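Long-range contacts in inorganic pyrophosphatase (Ehrlichia chaffeensis, PDB 3LO0), which probably hydrolyses inorganic pyrophosphate to two phosphate ions with the help of magnesium, working as a homohexamer: residues 74-79 with 95-100; 91-96 with 125-130; 109-114 with 182-187. One frame throughout, in Å; residues are numbered along the deposited sequence.

Contact 1 of 3, residues 74-79 with 95-100. With SO4 (sulfate ion), chain B.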
# COMPACT_ATOMS: atom_id res chain seq x y z
N PRO A 74 -10.07 13.95 -0.21
CA PRO A 74 -10.40 13.56 -1.58
C PRO A 74 -9.37 14.03 -2.62
O PRO A 74 -9.44 13.60 -3.75
CB PRO A 74 -11.74 14.27 -1.84
CG PRO A 74 -11.75 15.40 -0.91
CD PRO A 74 -10.91 15.07 0.25
N CYS A 75 -8.49 14.95 -2.23
CA CYS A 75 -7.40 15.40 -3.09
C CYS A 75 -6.19 15.64 -2.20
O CYS A 75 -6.31 15.66 -0.97
CB CYS A 75 -7.75 16.72 -3.79
SG CYS A 75 -9.30 16.91 -4.70
N ASN A 76 -5.00 15.80 -2.80
CA ASN A 76 -3.86 16.25 -2.01
C ASN A 76 -4.22 17.58 -1.40
O ASN A 76 -4.88 18.42 -2.03
CB ASN A 76 -2.59 16.35 -2.87
CG ASN A 76 -2.23 15.03 -3.53
OD1 ASN A 76 -1.86 14.07 -2.85
ND2 ASN A 76 -2.32 14.98 -4.85
N TYR A 77 -3.89 17.76 -0.13
CA TYR A 77 -4.31 18.91 0.59
C TYR A 77 -3.14 19.60 1.22
O TYR A 77 -2.30 18.96 1.84
CB TYR A 77 -5.32 18.50 1.65
CG TYR A 77 -5.85 19.63 2.49
CD1 TYR A 77 -6.87 20.43 2.01
CD2 TYR A 77 -5.36 19.89 3.76
CE1 TYR A 77 -7.40 21.44 2.77
CE2 TYR A 77 -5.87 20.95 4.53
CZ TYR A 77 -6.90 21.72 4.00
OH TYR A 77 -7.46 22.75 4.68
N GLY A 78 -3.05 20.92 1.08
CA GLY A 78 -1.94 21.65 1.68
C GLY A 78 -2.19 23.13 1.63
O GLY A 78 -3.35 23.55 1.57
N PHE A 79 -1.13 23.92 1.57
CA PHE A 79 -1.26 25.38 1.69
C PHE A 79 -0.30 26.13 0.79
O PHE A 79 0.70 25.58 0.31
CB PHE A 79 -1.01 25.82 3.17
CG PHE A 79 0.40 25.57 3.66
CD1 PHE A 79 0.77 24.33 4.17
CD2 PHE A 79 1.35 26.57 3.62
CE1 PHE A 79 2.04 24.12 4.64
CE2 PHE A 79 2.65 26.35 4.08
CZ PHE A 79 3.00 25.14 4.58
N VAL A 95 -5.30 19.93 -4.27
CA VAL A 95 -4.71 19.70 -5.57
C VAL A 95 -5.14 18.34 -6.08
O VAL A 95 -4.74 17.34 -5.54
CB VAL A 95 -3.19 19.79 -5.56
CG1 VAL A 95 -2.63 19.75 -7.01
CG2 VAL A 95 -2.71 21.09 -4.82
N ALA A 96 -5.96 18.31 -7.11
CA ALA A 96 -6.36 17.05 -7.72
C ALA A 96 -5.15 16.47 -8.43
O ALA A 96 -4.35 17.20 -9.01
CB ALA A 96 -7.51 17.29 -8.70
N SER A 97 -4.96 15.15 -8.36
CA SER A 97 -3.85 14.56 -9.05
C SER A 97 -4.13 13.08 -9.40
O SER A 97 -5.09 12.50 -8.92
CB SER A 97 -2.57 14.73 -8.24
OG SER A 97 -2.56 13.87 -7.13
N ARG A 98 -3.32 12.51 -10.28
CA ARG A 98 -3.53 11.12 -10.72
C ARG A 98 -2.98 10.15 -9.68
O ARG A 98 -3.38 8.97 -9.63
CB ARG A 98 -2.81 10.87 -12.06
CG ARG A 98 -3.32 11.60 -13.29
CD ARG A 98 -2.70 11.01 -14.64
NE ARG A 98 -1.33 11.46 -14.95
CZ ARG A 98 -0.24 10.69 -15.02
NH1 ARG A 98 -0.27 9.38 -14.80
NH2 ARG A 98 0.93 11.23 -15.34
N PHE A 99 -2.02 10.63 -8.88
CA PHE A 99 -1.36 9.82 -7.84
C PHE A 99 -1.15 10.68 -6.59
O PHE A 99 -0.98 11.90 -6.71
CB PHE A 99 -0.00 9.33 -8.32
CG PHE A 99 -0.10 8.40 -9.49
CD1 PHE A 99 -0.53 7.09 -9.30
CD2 PHE A 99 0.16 8.83 -10.78
CE1 PHE A 99 -0.65 6.21 -10.38
CE2 PHE A 99 0.05 7.95 -11.87
CZ PHE A 99 -0.36 6.65 -11.66
N PRO A 100 -1.13 10.06 -5.41
CA PRO A 100 -0.86 10.87 -4.19
C PRO A 100 0.51 11.53 -4.25
O PRO A 100 1.44 10.96 -4.78
CB PRO A 100 -0.88 9.83 -3.05
CG PRO A 100 -1.65 8.66 -3.59
CD PRO A 100 -1.43 8.65 -5.08
S SO4 B . -7.75 23.12 8.34
O1 SO4 B . -7.01 22.79 7.11
O2 SO4 B . -8.69 22.05 8.73
O3 SO4 B . -6.76 23.33 9.41
O4 SO4 B . -8.58 24.32 8.12
O HOH W 1 -7.86 14.18 -6.82
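V95 and N76 form an antiparallel hydrogen-bonded pair where two short strands part. V95 N donates to N76 O at 2.7 Å, a nearly straight bond (165° at the hydrogen). The return bond from N76 N to V95 O is weak. The same V95 O also takes a weak bond from N76 ND2 and has C75 CB beside it at 3.5 Å. A96 CB comes within 4.4 Å of C75 SG. S97 then turns its hydroxyl back to the first segment. With chi1 at 74°, S97 OG sits between its own N and C and reaches two partners. It donates to F99 O at 2.6 Å, from well above the carbonyl plane. N76 ND2 donates a weak, bent bond (122°) to S97 OG; the 2.5 Å separation is short enough to be doubtful in detail. P100 CA packs against N76 OD1 at 3.6 Å. That oxygen is taken by the backbone N-H groups of Q45 and V101, which probably help to hold the amide in place. On the other side of the strand Y77 points away, and its OH makes a very short bond to sulfate O1, in the plane of the ring. Y77 is a predicted substrate-binding residue, so the sulfate probably marks a phosphate position. C75 lies against F152 and I156 of helix 150-162, while N76 and V95 face strand 37-41.

Contact 2 of 3, residues 91-96 with 125-130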
# COMPACT_ATOMS: atom_id res chain seq x y z
N VAL A 91 -3.52 30.24 2.91
CA VAL A 91 -4.59 29.77 2.05
C VAL A 91 -4.48 28.24 1.86
O VAL A 91 -3.42 27.74 1.51
CB VAL A 91 -4.53 30.47 0.66
CG1 VAL A 91 -5.61 29.93 -0.28
CG2 VAL A 91 -4.63 31.98 0.81
N ASP A 92 -5.57 27.52 2.08
CA ASP A 92 -5.57 26.07 1.89
C ASP A 92 -6.00 25.71 0.48
O ASP A 92 -6.93 26.33 -0.11
CB ASP A 92 -6.54 25.39 2.87
CG ASP A 92 -6.15 25.61 4.31
OD1 ASP A 92 -4.93 25.57 4.61
OD2 ASP A 92 -7.08 25.82 5.13
N VAL A 93 -5.38 24.66 -0.03
CA VAL A 93 -5.54 24.24 -1.39
C VAL A 93 -5.72 22.72 -1.48
O VAL A 93 -4.92 21.94 -0.92
CB VAL A 93 -4.33 24.66 -2.25
CG1 VAL A 93 -4.55 24.33 -3.73
CG2 VAL A 93 -4.02 26.11 -2.05
N LEU A 94 -6.74 22.31 -2.23
CA LEU A 94 -6.87 20.95 -2.72
C LEU A 94 -6.24 20.84 -4.09
O LEU A 94 -6.62 21.57 -5.00
CB LEU A 94 -8.35 20.57 -2.86
CG LEU A 94 -9.09 20.61 -1.53
CD1 LEU A 94 -10.52 21.09 -1.73
CD2 LEU A 94 -9.03 19.21 -0.87
N VAL A 95 -5.30 19.93 -4.27
CA VAL A 95 -4.71 19.70 -5.57
C VAL A 95 -5.14 18.34 -6.08
O VAL A 95 -4.74 17.34 -5.54
CB VAL A 95 -3.19 19.79 -5.56
CG1 VAL A 95 -2.63 19.75 -7.01
CG2 VAL A 95 -2.71 21.09 -4.82
N ALA A 96 -5.96 18.31 -7.11
CA ALA A 96 -6.36 17.05 -7.72
C ALA A 96 -5.15 16.47 -8.43
O ALA A 96 -4.35 17.20 -9.01
CB ALA A 96 -7.51 17.29 -8.70
N VAL A 125 -12.71 29.05 3.06
CA VAL A 125 -12.61 28.67 1.62
C VAL A 125 -11.47 27.67 1.37
O VAL A 125 -10.46 27.71 2.05
CB VAL A 125 -12.36 29.87 0.68
CG1 VAL A 125 -13.43 30.97 0.88
CG2 VAL A 125 -10.94 30.43 0.88
N LYS A 126 -11.65 26.79 0.39
CA LYS A 126 -10.63 25.84 -0.02
C LYS A 126 -10.46 26.01 -1.51
O LYS A 126 -11.40 25.75 -2.26
CB LYS A 126 -11.04 24.39 0.29
CG LYS A 126 -11.62 24.20 1.68
CD LYS A 126 -10.54 24.29 2.74
CE LYS A 126 -11.14 24.14 4.10
NZ LYS A 126 -10.13 24.33 5.10
N ILE A 127 -9.29 26.45 -1.93
CA ILE A 127 -8.95 26.52 -3.35
C ILE A 127 -8.91 25.11 -3.93
O ILE A 127 -8.45 24.19 -3.26
CB ILE A 127 -7.60 27.20 -3.57
CG1 ILE A 127 -7.55 28.59 -2.92
CG2 ILE A 127 -7.35 27.35 -5.06
CD1 ILE A 127 -8.70 29.52 -3.34
N LEU A 128 -9.48 24.93 -5.12
CA LEU A 128 -9.32 23.71 -5.91
C LEU A 128 -8.37 24.03 -7.06
O LEU A 128 -8.58 24.96 -7.82
CB LEU A 128 -10.65 23.18 -6.47
CG LEU A 128 -10.57 21.90 -7.33
CD1 LEU A 128 -10.08 20.73 -6.48
CD2 LEU A 128 -11.92 21.60 -8.11
N ALA A 129 -7.32 23.23 -7.21
CA ALA A 129 -6.31 23.48 -8.22
C ALA A 129 -5.90 22.16 -8.85
O ALA A 129 -6.19 21.08 -8.30
CB ALA A 129 -5.08 24.20 -7.58
N VAL A 130 -5.25 22.25 -10.00
CA VAL A 130 -4.73 21.11 -10.69
C VAL A 130 -3.27 21.34 -10.98
O VAL A 130 -2.81 22.48 -10.96
CB VAL A 130 -5.46 20.83 -12.00
CG1 VAL A 130 -6.93 20.51 -11.74
CG2 VAL A 130 -5.24 22.02 -13.02
O HOH W 2 -7.96 28.92 2.95
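D92 and I127 begin a run of four backbone hydrogen bonds between strands that run in the same direction. I127 N donates to D92 O, L94 N to I127 O at 2.7 Å, A129 N to L94 O, and A96 N to A129 O. CA-H groups of V93, L128 and V95 add weaker contacts to the carbonyls of I127, L94 and A129. A water bridges D92 N and V125 O just before the first bond.

Apolar contacts lie on both faces. On one, V91 CG1 meets I127 CG1 at 3.5 Å, and V93 touches I127 CB with CG2 and A129 CB with CG1 (3.9 Å). On the other, L94 CD1 lies over K126 CB and L94 CB meets L128 CD1 at 4.0 Å.

The charged pair is D92 with K126. Their side chains run side by side, and K126 bends at chi2 (-73°) to bring NZ to 3.4 Å from D92 OD2, a salt bridge whose hydrogen bond is weak. K126 NZ also bonds Y77 OH. D92 is predicted to bind both magnesium ions, and D124, beside K126, one of them. The parallel pair thus carries the predicted metal ligand D92, with K126 beside it, close to the probable active site on the central barrel of the pyrophosphatase fold.

Contact 3 of 3, residues 109-114 with 182-187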
# COMPACT_ATOMS: atom_id res chain seq x y z
N ALA A 109 0.96 24.29 -9.09
CA ALA A 109 -0.44 24.07 -9.41
C ALA A 109 -1.07 25.31 -9.98
O ALA A 109 -0.49 26.39 -9.97
CB ALA A 109 -1.22 23.59 -8.18
N ARG A 110 -2.28 25.14 -10.50
CA ARG A 110 -3.05 26.30 -10.93
C ARG A 110 -4.46 26.18 -10.45
O ARG A 110 -5.07 25.09 -10.55
CB ARG A 110 -2.96 26.56 -12.42
CG ARG A 110 -3.35 25.43 -13.31
CD ARG A 110 -3.15 25.83 -14.81
NE ARG A 110 -3.52 24.68 -15.62
CZ ARG A 110 -4.78 24.28 -15.83
NH1 ARG A 110 -5.01 23.17 -16.53
NH2 ARG A 110 -5.81 24.97 -15.34
N PRO A 111 -4.96 27.25 -9.86
CA PRO A 111 -6.28 27.21 -9.31
C PRO A 111 -7.31 27.13 -10.43
O PRO A 111 -7.09 27.69 -11.50
CB PRO A 111 -6.43 28.55 -8.61
CG PRO A 111 -5.46 29.43 -9.28
CD PRO A 111 -4.41 28.62 -9.86
N VAL A 112 -8.41 26.45 -10.15
CA VAL A 112 -9.51 26.41 -11.09
C VAL A 112 -10.85 26.77 -10.46
O VAL A 112 -11.86 26.84 -11.17
CB VAL A 112 -9.61 25.06 -11.77
CG1 VAL A 112 -8.31 24.81 -12.56
CG2 VAL A 112 -9.87 23.93 -10.76
N GLY A 113 -10.85 27.03 -9.16
CA GLY A 113 -12.08 27.28 -8.45
C GLY A 113 -11.83 27.34 -6.97
O GLY A 113 -10.68 27.18 -6.52
N VAL A 114 -12.91 27.57 -6.22
CA VAL A 114 -12.88 27.63 -4.78
C VAL A 114 -14.20 27.11 -4.18
O VAL A 114 -15.31 27.39 -4.68
CB VAL A 114 -12.51 29.08 -4.30
CG1 VAL A 114 -13.50 30.12 -4.84
CG2 VAL A 114 -12.40 29.14 -2.79
N VAL A 182 -12.57 34.14 -9.03
CA VAL A 182 -12.79 34.38 -7.59
C VAL A 182 -11.63 33.76 -6.80
O VAL A 182 -11.11 34.37 -5.88
CB VAL A 182 -14.13 33.77 -7.10
CG1 VAL A 182 -14.30 34.04 -5.61
CG2 VAL A 182 -15.35 34.37 -7.87
N ALA A 183 -11.21 32.57 -7.22
CA ALA A 183 -10.13 31.87 -6.51
C ALA A 183 -8.84 32.67 -6.58
O ALA A 183 -8.11 32.81 -5.60
CB ALA A 183 -9.95 30.46 -7.10
N GLU A 184 -8.56 33.19 -7.76
CA GLU A 184 -7.40 34.03 -8.02
C GLU A 184 -7.40 35.30 -7.18
O GLU A 184 -6.36 35.72 -6.67
CB GLU A 184 -7.34 34.32 -9.52
CG GLU A 184 -6.90 33.11 -10.34
CD GLU A 184 -6.91 33.35 -11.84
OE1 GLU A 184 -6.21 32.59 -12.55
OE2 GLU A 184 -7.61 34.26 -12.32
N LYS A 185 -8.58 35.89 -7.02
CA LYS A 185 -8.75 37.13 -6.26
C LYS A 185 -8.53 36.85 -4.78
O LYS A 185 -7.87 37.62 -4.05
CB LYS A 185 -10.17 37.70 -6.51
N LEU A 186 -9.08 35.74 -4.32
CA LEU A 186 -8.80 35.30 -2.95
C LEU A 186 -7.31 35.09 -2.72
O LEU A 186 -6.78 35.46 -1.65
CB LEU A 186 -9.57 34.04 -2.62
CG LEU A 186 -11.08 34.27 -2.49
CD1 LEU A 186 -11.83 32.94 -2.47
CD2 LEU A 186 -11.34 35.07 -1.23
N ILE A 187 -6.62 34.48 -3.68
CA ILE A 187 -5.18 34.24 -3.51
C ILE A 187 -4.43 35.57 -3.45
O ILE A 187 -3.57 35.77 -2.58
CB ILE A 187 -4.62 33.34 -4.63
CG1 ILE A 187 -5.12 31.91 -4.42
CG2 ILE A 187 -3.07 33.40 -4.67
CD1 ILE A 187 -5.16 31.06 -5.71
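A183 CB presses on a kinked strand, only 3.4 Å from G113 O. The kink is a classic beta bulge: V112 and G113 both face L128 of the neighbouring strand. A183 CB meets the backbone of G113 itself, with G113 C also close at 3.6 Å. The bulge lets P111 and V114 both point at the helix although two residues lie between them, while V112 points away.

A183 CB sits between V114 (CB 4.0 Å away) and P111 (CB 4.3 Å away). In V114, CG1 lies between the backbone N and the carbonyl carbon (chi1 58°) and CG2 is anti to N, which turns both methyls to the helix. Both touch L186 CD1, CG2 at 3.9 Å, and CG1 also reaches V182 CG1 at 4.1 Å. V182 and L186 both cross V114 at about a right angle.

This is a helix laid across a sheet. Helix 180-189 follows strand 173-179 and packs on the barrel of the pyrophosphatase fold, its 182-187 turns running at 95° to strand 109-114.

P111 fills the other end. Its ring carbon CG touches I187 CD1 at 3.9 Å, which comes obliquely. E184 crosses the P111 ring at about a right angle and touches it with CG at 4.1 Å, its aliphatic part. Beneath the helix, P111 and V114 also lie on I127 of strand 124-131. I187 goes on to I80, and E184 to P34.

All three contacts lie on one curled sheet, and all are buried. Contact 2 is the most central, with its centre about 2 Å from that of the chain. The centre of contact 1 lies about 7 Å out. That of contact 3 lies about 10 Å out, with one exposed residue, V182. Contact 1 alone touches other subunits. Contacts 1 and 2 share V95 and A96: strand 92-95 pairs antiparallel with 76-79 and parallel with 124-131. Strand 124-131 in turn pairs with 106-118, the strand of contact 3. Contact 2 combines backbone pairing with charge, contact 1 has one backbone bridge and then amide and hydroxyl bonds, and contact 3 is apolar. Contacts 1 and 2 both reach the probable active site.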